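Local coordinates for DHHA1 domain protein (Clostridium perfringens, PDB 3KEW) that probably hydrolyses mischarged tRNA(Ala), as do the zinc-bearing editing domain of alanyl-tRNA synthetase and its free-standing AlaX relatives, at residues 61-65 with 66-70; 132-136 with 137-141; 159-163 with 164-168. All coordinates share one frame; numbering follows the deposited sequence.

All three contacts are local, each made by ten consecutive residues, and they share no helix or strand. Interaction 1 is a hairpin end of the closed six-stranded barrel, with buried valines on one face, partly exposed tyrosines on the other and glutamates at the tip. Interaction 2 lies across the chain's centre from it, centres about 41 Å apart, where a carboxylate and a pair of buried aliphatic residues start helix 136-152. Interaction 3 is a surface contact in the loop between strands 156-159 and 184-187, its Pro161 side chain about 14 Å from the zinc ion. Paired backbones dominate the first, whereas acidic side chains gripping backbone N-H groups mark the other two.

Interaction 1: 61-65 with 66-70; sequences VYEEE and GKVYH
Tyr62 and Tyr69 exchange two backbone hydrogen bonds, Tyr69 N to Tyr62 O at 2.8 Å and Tyr62 N to Tyr69 O at 3.1 Å, making an antiparallel hydrogen-bonded pair. Toward the chain reversal Glu64 N gives a nearly straight bond to Lys67 O (2.9 Å), while the return bond from Lys67 N is bent and reaches Glu64 O from above its carbonyl plane.

The aromatic contact follows from that pairing. A chi1 of 62° sets CG of Tyr62 between its own N and carbonyl carbon, and the ring leans across the neighbouring strand, so that CB of Tyr69 rests over its face, toward the rim, in a CH-pi contact 3.7 Å from the ring centroid. The two rings run within 20° of parallel but are slid apart, with centroids separated by 5.3 Å and little overlap. The hydroxyl of Tyr62 continues to His31 ND1, while the edge of the Tyr69 ring meets Glu64 O.

These strands, 56-64 and 67-72, form a beta hairpin of the closed antiparallel barrel, reversed by a type I' turn from Glu64 to Lys67. Both inner residues have positive phi; Gly66 adopts this readily without a side chain, and Glu65, an exposed residue, also takes it.

Apolar packing occupies the opposite face. Val61 and Val68 meet diagonally, CG1 to CG1 at a tight 3.5 Å; compact branched side chains suit this buried strand surface. On the same face, the extended chain of Glu63 lays OE2 3.4 Å from Gly66 CA.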
loop_
_atom_site.group_PDB
_atom_site.type_symbol
_atom_site.label_atom_id
_atom_site.label_comp_id
_atom_site.label_asym_id
_atom_site.label_seq_id
_atom_site.Cartn_x
_atom_site.Cartn_y
_atom_site.Cartn_z
ATOM N N VAL A 61 -10.701 -9.747 -4.096
ATOM C CA VAL A 61 -11.377 -8.500 -3.787
ATOM C C VAL A 61 -11.056 -7.545 -4.925
ATOM O O VAL A 61 -9.896 -7.407 -5.322
ATOM C CB VAL A 61 -10.938 -7.886 -2.425
ATOM C CG1 VAL A 61 -11.755 -6.655 -2.115
ATOM C CG2 VAL A 61 -11.111 -8.866 -1.292
ATOM N N TYR A 62 -12.090 -6.918 -5.469
ATOM C CA TYR A 62 -11.922 -5.927 -6.520
ATOM C C TYR A 62 -12.889 -4.775 -6.305
ATOM O O TYR A 62 -13.869 -4.905 -5.565
ATOM C CB TYR A 62 -12.114 -6.563 -7.907
ATOM C CG TYR A 62 -13.496 -7.144 -8.168
ATOM C CD1 TYR A 62 -13.813 -8.449 -7.783
ATOM C CD2 TYR A 62 -14.476 -6.393 -8.826
ATOM C CE1 TYR A 62 -15.077 -8.985 -8.032
ATOM C CE2 TYR A 62 -15.740 -6.918 -9.078
ATOM C CZ TYR A 62 -16.031 -8.215 -8.687
ATOM O OH TYR A 62 -17.285 -8.733 -8.933
ATOM N N GLU A 63 -12.605 -3.650 -6.951
ATOM C CA GLU A 63 -13.483 -2.494 -6.907
ATOM C C GLU A 63 -14.084 -2.244 -8.284
ATOM O O GLU A 63 -13.369 -2.221 -9.286
ATOM C CB GLU A 63 -12.740 -1.248 -6.423
ATOM C CG GLU A 63 -13.658 -0.075 -6.090
ATOM C CD GLU A 63 -12.917 1.150 -5.591
ATOM O OE1 GLU A 63 -11.893 0.989 -4.890
ATOM O OE2 GLU A 63 -13.365 2.280 -5.895
ATOM N N GLU A 64 -15.402 -2.071 -8.323
ATOM C CA GLU A 64 -16.103 -1.749 -9.557
ATOM C C GLU A 64 -17.117 -0.637 -9.297
ATOM O O GLU A 64 -18.028 -0.802 -8.479
ATOM C CB GLU A 64 -16.775 -2.998 -10.133
ATOM C CG GLU A 64 -17.168 -2.888 -11.599
ATOM C CD GLU A 64 -17.868 -4.135 -12.108
ATOM O OE1 GLU A 64 -17.250 -5.223 -12.093
ATOM O OE2 GLU A 64 -19.041 -4.026 -12.525
ATOM N N GLU A 65 -16.921 0.490 -9.987
ATOM C CA GLU A 65 -17.759 1.698 -9.872
ATOM C C GLU A 65 -17.898 2.217 -8.438
ATOM O O GLU A 65 -18.996 2.563 -7.990
ATOM C CB GLU A 65 -19.133 1.490 -10.532
ATOM C CG GLU A 65 -19.105 1.491 -12.059
ATOM C CD GLU A 65 -20.366 0.898 -12.672
ATOM O OE1 GLU A 65 -21.441 0.967 -12.034
ATOM O OE2 GLU A 65 -20.279 0.361 -13.798
ATOM N N GLY A 66 -16.776 2.256 -7.726
ATOM C CA GLY A 66 -16.732 2.741 -6.347
ATOM C C GLY A 66 -17.221 1.747 -5.309
ATOM O O GLY A 66 -17.455 2.115 -4.164
ATOM N N LYS A 67 -17.371 0.484 -5.699
ATOM C CA LYS A 67 -17.894 -0.531 -4.788
ATOM C C LYS A 67 -16.949 -1.714 -4.684
ATOM O O LYS A 67 -16.495 -2.246 -5.692
ATOM C CB LYS A 67 -19.284 -1.005 -5.225
ATOM C CG LYS A 67 -20.381 0.037 -5.053
ATOM C CD LYS A 67 -21.681 -0.416 -5.692
ATOM C CE LYS A 67 -22.779 0.616 -5.481
ATOM N NZ LYS A 67 -24.099 0.103 -5.943
ATOM N N VAL A 68 -16.670 -2.122 -3.451
ATOM C CA VAL A 68 -15.736 -3.197 -3.181
ATOM C C VAL A 68 -16.473 -4.543 -3.128
ATOM O O VAL A 68 -17.334 -4.758 -2.269
ATOM C CB VAL A 68 -14.937 -2.934 -1.861
ATOM C CG1 VAL A 68 -13.971 -4.060 -1.588
ATOM C CG2 VAL A 68 -14.185 -1.607 -1.927
ATOM N N TYR A 69 -16.114 -5.438 -4.043
ATOM C CA TYR A 69 -16.733 -6.760 -4.152
ATOM C C TYR A 69 -15.829 -7.878 -3.663
ATOM O O TYR A 69 -14.655 -7.929 -4.007
ATOM C CB TYR A 69 -17.128 -7.051 -5.598
ATOM C CG TYR A 69 -18.193 -6.132 -6.151
ATOM C CD1 TYR A 69 -17.848 -4.959 -6.816
ATOM C CD2 TYR A 69 -19.545 -6.434 -6.006
ATOM C CE1 TYR A 69 -18.818 -4.107 -7.322
ATOM C CE2 TYR A 69 -20.531 -5.583 -6.513
ATOM C CZ TYR A 69 -20.156 -4.425 -7.174
ATOM O OH TYR A 69 -21.116 -3.573 -7.678
ATOM N N HIS A 70 -16.404 -8.796 -2.901
ATOM C CA HIS A 70 -15.671 -9.897 -2.300
ATOM C C HIS A 70 -16.111 -11.203 -2.946
ATOM O O HIS A 70 -17.298 -11.541 -2.939
ATOM C CB HIS A 70 -15.924 -9.940 -0.783
ATOM C CG HIS A 70 -15.673 -8.633 -0.088
ATOM N ND1 HIS A 70 -16.467 -7.521 -0.276
ATOM C CD2 HIS A 70 -14.712 -8.262 0.792
ATOM C CE1 HIS A 70 -16.003 -6.519 0.452
ATOM N NE2 HIS A 70 -14.941 -6.945 1.112
#

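Interaction 2: 132-136 with 137-141; sequences GFLDE and KTIRE
Asp135 and Thr138 are brought together by matching first torsions: chi1 of 52° tucks the Asp135 carboxylate between its own N and carbonyl carbon, and chi1 of 50° does the same for the Thr138 hydroxyl. This is the N-cap of helix 136-152, flanked by a hydrophobic staple. Asp135 OD1 accepts the backbone N-H of Thr138 at 2.9 Å, the donor lying almost in line with the C-O bond. A short carboxylate suits the position because it can fold back onto an N-H that the first turn leaves without a helical partner, and its negative charge probably interacts well with the helix dipole.

The Thr138 hydroxyl lies 2.9 Å from both Asp135 OD1 and Asp135 O, and its single proton could go to either. Beta-branched and small, threonine can hold an oxygen here while its CG2 also touches OD1. The regular helical bonds begin at once: Ile139 N to Asp135 O, then Arg140 N to Glu136 O at 2.9 Å.

The staple joins Leu134, just before the cap, to Ile139, four residues after it. Leu134 CB lies 3.8 Å from Ile139 CG1, the side chains crossing at about a right angle. Both are buried: Leu134 also packs on Phe108 of helix 88-112 and Ile139 on Trp214, which ties the helix start into the domain interior.

Glu136, an acidic residue fitting for the first turn, has its CB directed away and its side chain on Trp214. Its carboxylate does not reach the guanidinium of Arg140, whose salt bridge is with Glu143; instead Arg140 CG rests 3.4 Å from Glu136 O.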
loop_
_atom_site.group_PDB
_atom_site.type_symbol
_atom_site.label_atom_id
_atom_site.label_comp_id
_atom_site.label_asym_id
_atom_site.label_seq_id
_atom_site.Cartn_x
_atom_site.Cartn_y
_atom_site.Cartn_z
ATOM N N GLY A 132 19.118 7.590 -13.665
ATOM C CA GLY A 132 20.562 7.731 -13.787
ATOM C C GLY A 132 21.325 6.516 -13.300
ATOM O O GLY A 132 20.743 5.575 -12.743
ATOM N N PHE A 133 22.636 6.538 -13.536
ATOM C CA PHE A 133 23.547 5.525 -13.018
ATOM C C PHE A 133 23.821 5.823 -11.549
ATOM O O PHE A 133 23.991 6.983 -11.155
ATOM C CB PHE A 133 24.858 5.509 -13.823
ATOM C CG PHE A 133 25.974 4.707 -13.178
ATOM C CD1 PHE A 133 26.001 3.312 -13.279
ATOM C CD2 PHE A 133 27.003 5.349 -12.478
ATOM C CE1 PHE A 133 27.028 2.565 -12.686
ATOM C CE2 PHE A 133 28.032 4.614 -11.880
ATOM C CZ PHE A 133 28.044 3.217 -11.986
ATOM N N LEU A 134 23.852 4.771 -10.743
ATOM C CA LEU A 134 24.224 4.890 -9.346
ATOM C C LEU A 134 25.311 3.880 -9.044
ATOM O O LEU A 134 25.207 2.707 -9.421
ATOM C CB LEU A 134 23.020 4.625 -8.441
ATOM C CG LEU A 134 21.778 5.508 -8.515
ATOM C CD1 LEU A 134 20.666 4.821 -7.744
ATOM C CD2 LEU A 134 22.057 6.880 -7.942
ATOM N N ASP A 135 26.359 4.329 -8.368
ATOM C CA ASP A 135 27.401 3.408 -7.930
ATOM C C ASP A 135 26.979 2.710 -6.634
ATOM O O ASP A 135 26.012 3.129 -5.983
ATOM C CB ASP A 135 28.759 4.116 -7.796
ATOM C CG ASP A 135 28.696 5.380 -6.947
ATOM O OD1 ASP A 135 28.075 5.366 -5.864
ATOM O OD2 ASP A 135 29.294 6.397 -7.358
ATOM N N GLU A 136 27.705 1.656 -6.268
ATOM C CA GLU A 136 27.423 0.875 -5.062
ATOM C C GLU A 136 27.468 1.728 -3.793
ATOM O O GLU A 136 26.630 1.566 -2.901
ATOM C CB GLU A 136 28.391 -0.305 -4.960
ATOM C CG GLU A 136 28.167 -1.200 -3.754
ATOM C CD GLU A 136 29.172 -2.329 -3.648
ATOM O OE1 GLU A 136 29.863 -2.626 -4.647
ATOM O OE2 GLU A 136 29.261 -2.928 -2.554
ATOM N N LYS A 137 28.424 2.650 -3.737
ATOM C CA LYS A 137 28.575 3.549 -2.598
ATOM C C LYS A 137 27.289 4.320 -2.279
ATOM O O LYS A 137 26.848 4.328 -1.136
ATOM C CB LYS A 137 29.743 4.520 -2.831
ATOM C CG LYS A 137 29.896 5.588 -1.747
ATOM C CD LYS A 137 31.072 6.505 -2.020
ATOM C CE LYS A 137 30.952 7.793 -1.214
ATOM N NZ LYS A 137 32.257 8.484 -1.047
ATOM N N THR A 138 26.696 4.952 -3.291
ATOM C CA THR A 138 25.516 5.808 -3.102
ATOM C C THR A 138 24.278 4.987 -2.753
ATOM O O THR A 138 23.470 5.402 -1.929
ATOM C CB THR A 138 25.215 6.678 -4.345
ATOM O OG1 THR A 138 25.212 5.849 -5.509
ATOM C CG2 THR A 138 26.265 7.777 -4.515
ATOM N N ILE A 139 24.156 3.823 -3.383
ATOM C CA ILE A 139 23.073 2.890 -3.116
ATOM C C ILE A 139 23.108 2.412 -1.661
ATOM O O ILE A 139 22.092 2.500 -0.948
ATOM C CB ILE A 139 23.092 1.729 -4.132
ATOM C CG1 ILE A 139 22.664 2.252 -5.510
ATOM C CG2 ILE A 139 22.194 0.560 -3.673
ATOM C CD1 ILE A 139 22.737 1.236 -6.617
ATOM N N ARG A 140 24.286 1.980 -1.203
ATOM C CA ARG A 140 24.457 1.534 0.191
ATOM C C ARG A 140 24.276 2.661 1.209
ATOM O O ARG A 140 23.822 2.413 2.322
ATOM C CB ARG A 140 25.795 0.809 0.403
ATOM C CG ARG A 140 25.931 -0.520 -0.352
ATOM C CD ARG A 140 24.895 -1.525 0.060
ATOM N NE ARG A 140 24.943 -2.711 -0.797
ATOM C CZ ARG A 140 24.009 -3.660 -0.830
ATOM N NH1 ARG A 140 22.930 -3.567 -0.065
ATOM N NH2 ARG A 140 24.154 -4.704 -1.640
ATOM N N GLU A 141 24.610 3.897 0.828
ATOM C CA GLU A 141 24.339 5.052 1.691
ATOM C C GLU A 141 22.836 5.344 1.838
ATOM O O GLU A 141 22.381 5.796 2.896
ATOM C CB GLU A 141 25.076 6.296 1.188
ATOM C CG GLU A 141 26.546 6.322 1.559
ATOM C CD GLU A 141 27.330 7.438 0.874
ATOM O OE1 GLU A 141 26.738 8.220 0.095
ATOM O OE2 GLU A 141 28.552 7.527 1.118
#

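Interaction 3: 159-163 with 164-168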
loop_
_atom_site.group_PDB
_atom_site.type_symbol
_atom_site.label_atom_id
_atom_site.label_comp_id
_atom_site.label_asym_id
_atom_site.label_seq_id
_atom_site.Cartn_x
_atom_site.Cartn_y
_atom_site.Cartn_z
ATOM N N TYR A 159 -3.932 10.555 4.359
ATOM C CA TYR A 159 -5.125 11.398 4.461
ATOM C C TYR A 159 -5.687 11.817 3.099
ATOM O O TYR A 159 -4.971 11.832 2.098
ATOM C CB TYR A 159 -4.873 12.625 5.361
ATOM C CG TYR A 159 -3.691 13.496 4.982
ATOM C CD1 TYR A 159 -3.867 14.669 4.252
ATOM C CD2 TYR A 159 -2.396 13.163 5.386
ATOM C CE1 TYR A 159 -2.779 15.478 3.909
ATOM C CE2 TYR A 159 -1.305 13.954 5.047
ATOM C CZ TYR A 159 -1.500 15.111 4.312
ATOM O OH TYR A 159 -0.402 15.893 3.987
ATOM N N ALA A 160 -6.982 12.121 3.069
ATOM C CA ALA A 160 -7.610 12.689 1.889
ATOM C C ALA A 160 -7.914 14.141 2.215
ATOM O O ALA A 160 -8.904 14.418 2.901
ATOM C CB ALA A 160 -8.876 11.928 1.538
ATOM N N PRO A 161 -7.047 15.070 1.757
ATOM C CA PRO A 161 -7.219 16.492 2.057
ATOM C C PRO A 161 -8.542 17.052 1.546
ATOM O O PRO A 161 -9.001 16.687 0.461
ATOM C CB PRO A 161 -6.068 17.164 1.292
ATOM C CG PRO A 161 -5.088 16.117 1.043
ATOM C CD PRO A 161 -5.857 14.835 0.920
ATOM N N SER A 162 -9.151 17.914 2.353
ATOM C CA SER A 162 -10.248 18.757 1.917
ATOM C C SER A 162 -9.725 19.722 0.854
ATOM O O SER A 162 -8.554 20.107 0.883
ATOM C CB SER A 162 -10.806 19.539 3.103
ATOM O OG SER A 162 -11.786 20.468 2.680
ATOM N N LYS A 163 -10.602 20.114 -0.070
ATOM C CA LYS A 163 -10.256 21.032 -1.165
ATOM C C LYS A 163 -9.679 22.369 -0.675
ATOM O O LYS A 163 -8.918 23.021 -1.396
ATOM C CB LYS A 163 -11.472 21.266 -2.066
ATOM C CG LYS A 163 -12.103 19.982 -2.599
ATOM C CD LYS A 163 -13.545 20.208 -3.032
ATOM C CE LYS A 163 -14.250 18.888 -3.321
ATOM N NZ LYS A 163 -15.648 19.094 -3.796
ATOM N N LYS A 164 -10.048 22.757 0.549
ATOM C CA LYS A 164 -9.434 23.877 1.268
ATOM C C LYS A 164 -7.958 23.618 1.558
ATOM O O LYS A 164 -7.091 24.400 1.153
ATOM C CB LYS A 164 -10.174 24.140 2.588
ATOM C CG LYS A 164 -11.117 25.336 2.580
ATOM C CD LYS A 164 -10.409 26.605 3.042
ATOM C CE LYS A 164 -11.400 27.729 3.305
ATOM N NZ LYS A 164 -10.731 28.937 3.862
ATOM N N GLU A 165 -7.676 22.514 2.248
ATOM C CA GLU A 165 -6.309 22.200 2.659
ATOM C C GLU A 165 -5.461 21.600 1.533
ATOM O O GLU A 165 -4.246 21.507 1.670
ATOM C CB GLU A 165 -6.289 21.323 3.920
ATOM C CG GLU A 165 -6.918 19.950 3.767
ATOM C CD GLU A 165 -7.515 19.408 5.061
ATOM O OE1 GLU A 165 -7.297 20.019 6.129
ATOM O OE2 GLU A 165 -8.204 18.362 5.010
ATOM N N LEU A 166 -6.107 21.223 0.426
ATOM C CA LEU A 166 -5.421 20.689 -0.760
ATOM C C LEU A 166 -4.633 21.774 -1.498
ATOM O O LEU A 166 -3.669 21.482 -2.202
ATOM C CB LEU A 166 -6.421 20.038 -1.727
ATOM C CG LEU A 166 -6.171 18.624 -2.281
ATOM C CD1 LEU A 166 -7.262 18.252 -3.275
ATOM C CD2 LEU A 166 -4.797 18.429 -2.915
ATOM N N LYS A 167 -5.052 23.024 -1.325
ATOM C CA LYS A 167 -4.385 24.167 -1.945
ATOM C C LYS A 167 -3.077 24.538 -1.234
ATOM O O LYS A 167 -2.196 25.161 -1.833
ATOM C CB LYS A 167 -5.340 25.364 -2.014
ATOM C CG LYS A 167 -6.532 25.130 -2.942
ATOM C CD LYS A 167 -7.595 26.212 -2.820
ATOM C CE LYS A 167 -8.783 25.887 -3.713
ATOM N NZ LYS A 167 -9.821 26.949 -3.682
ATOM N N LYS A 168 -2.956 24.145 0.034
ATOM C CA LYS A 168 -1.728 24.356 0.806
ATOM C C LYS A 168 -0.780 23.152 0.765
ATOM O O LYS A 168 0.275 23.164 1.411
ATOM C CB LYS A 168 -2.054 24.739 2.256
ATOM C CG LYS A 168 -2.369 26.226 2.474
ATOM C CD LYS A 168 -1.195 27.154 2.100
ATOM C CE LYS A 168 0.011 27.004 3.033
ATOM N NZ LYS A 168 -0.253 27.490 4.420
#
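Ser162 and Glu165 meet through a side-chain-to-backbone hydrogen bond: the N-H of Ser162 points almost straight at Glu165 OE2, 2.9 Å away. The motif is a single helix-like turn on the surface, with a type I beta turn from Lys164 to Lys167, in the loop joining strands 156-159 and 184-187. The three-residue spacing of the bond is that of the side-chain-to-backbone half of a capping box, although no regular helix follows.

Glutamate suits the place by its length. Its chi1 of 63° turns the chain back toward Ser162, and the extended remainder carries OE2 to the N-H, which it meets from the anti side, slightly out of the carboxylate plane. On the way Glu165 CG packs 3.8 Å from Pro161 CB. Proline lacks an N-H, and its CB offers an apolar surface to Glu165 CG and Leu166 CG.

The carbonyl of Ser162 is used as well. Leu166 N donates to Ser162 O at 2.7 Å, nearly along the C=O axis, but the angle at hydrogen is only 133°, a bent bond. Two further turn bonds, Lys167 N to Lys164 O and Lys168 N to Glu165 O, are long and weak; the shorter bonds are the two of Ser162.

Leu166 is the turn's apolar contact. Its chi1 of -130° lies far from a staggered value, yet it sets CG beside Pro161, and the side chain also touches Leu175 while Pro161 rests on Ile184. Lysines fit the exposed side, where Lys167 lays its aliphatic chain along a carbonyl, CG 3.5 Å from Lys163 O.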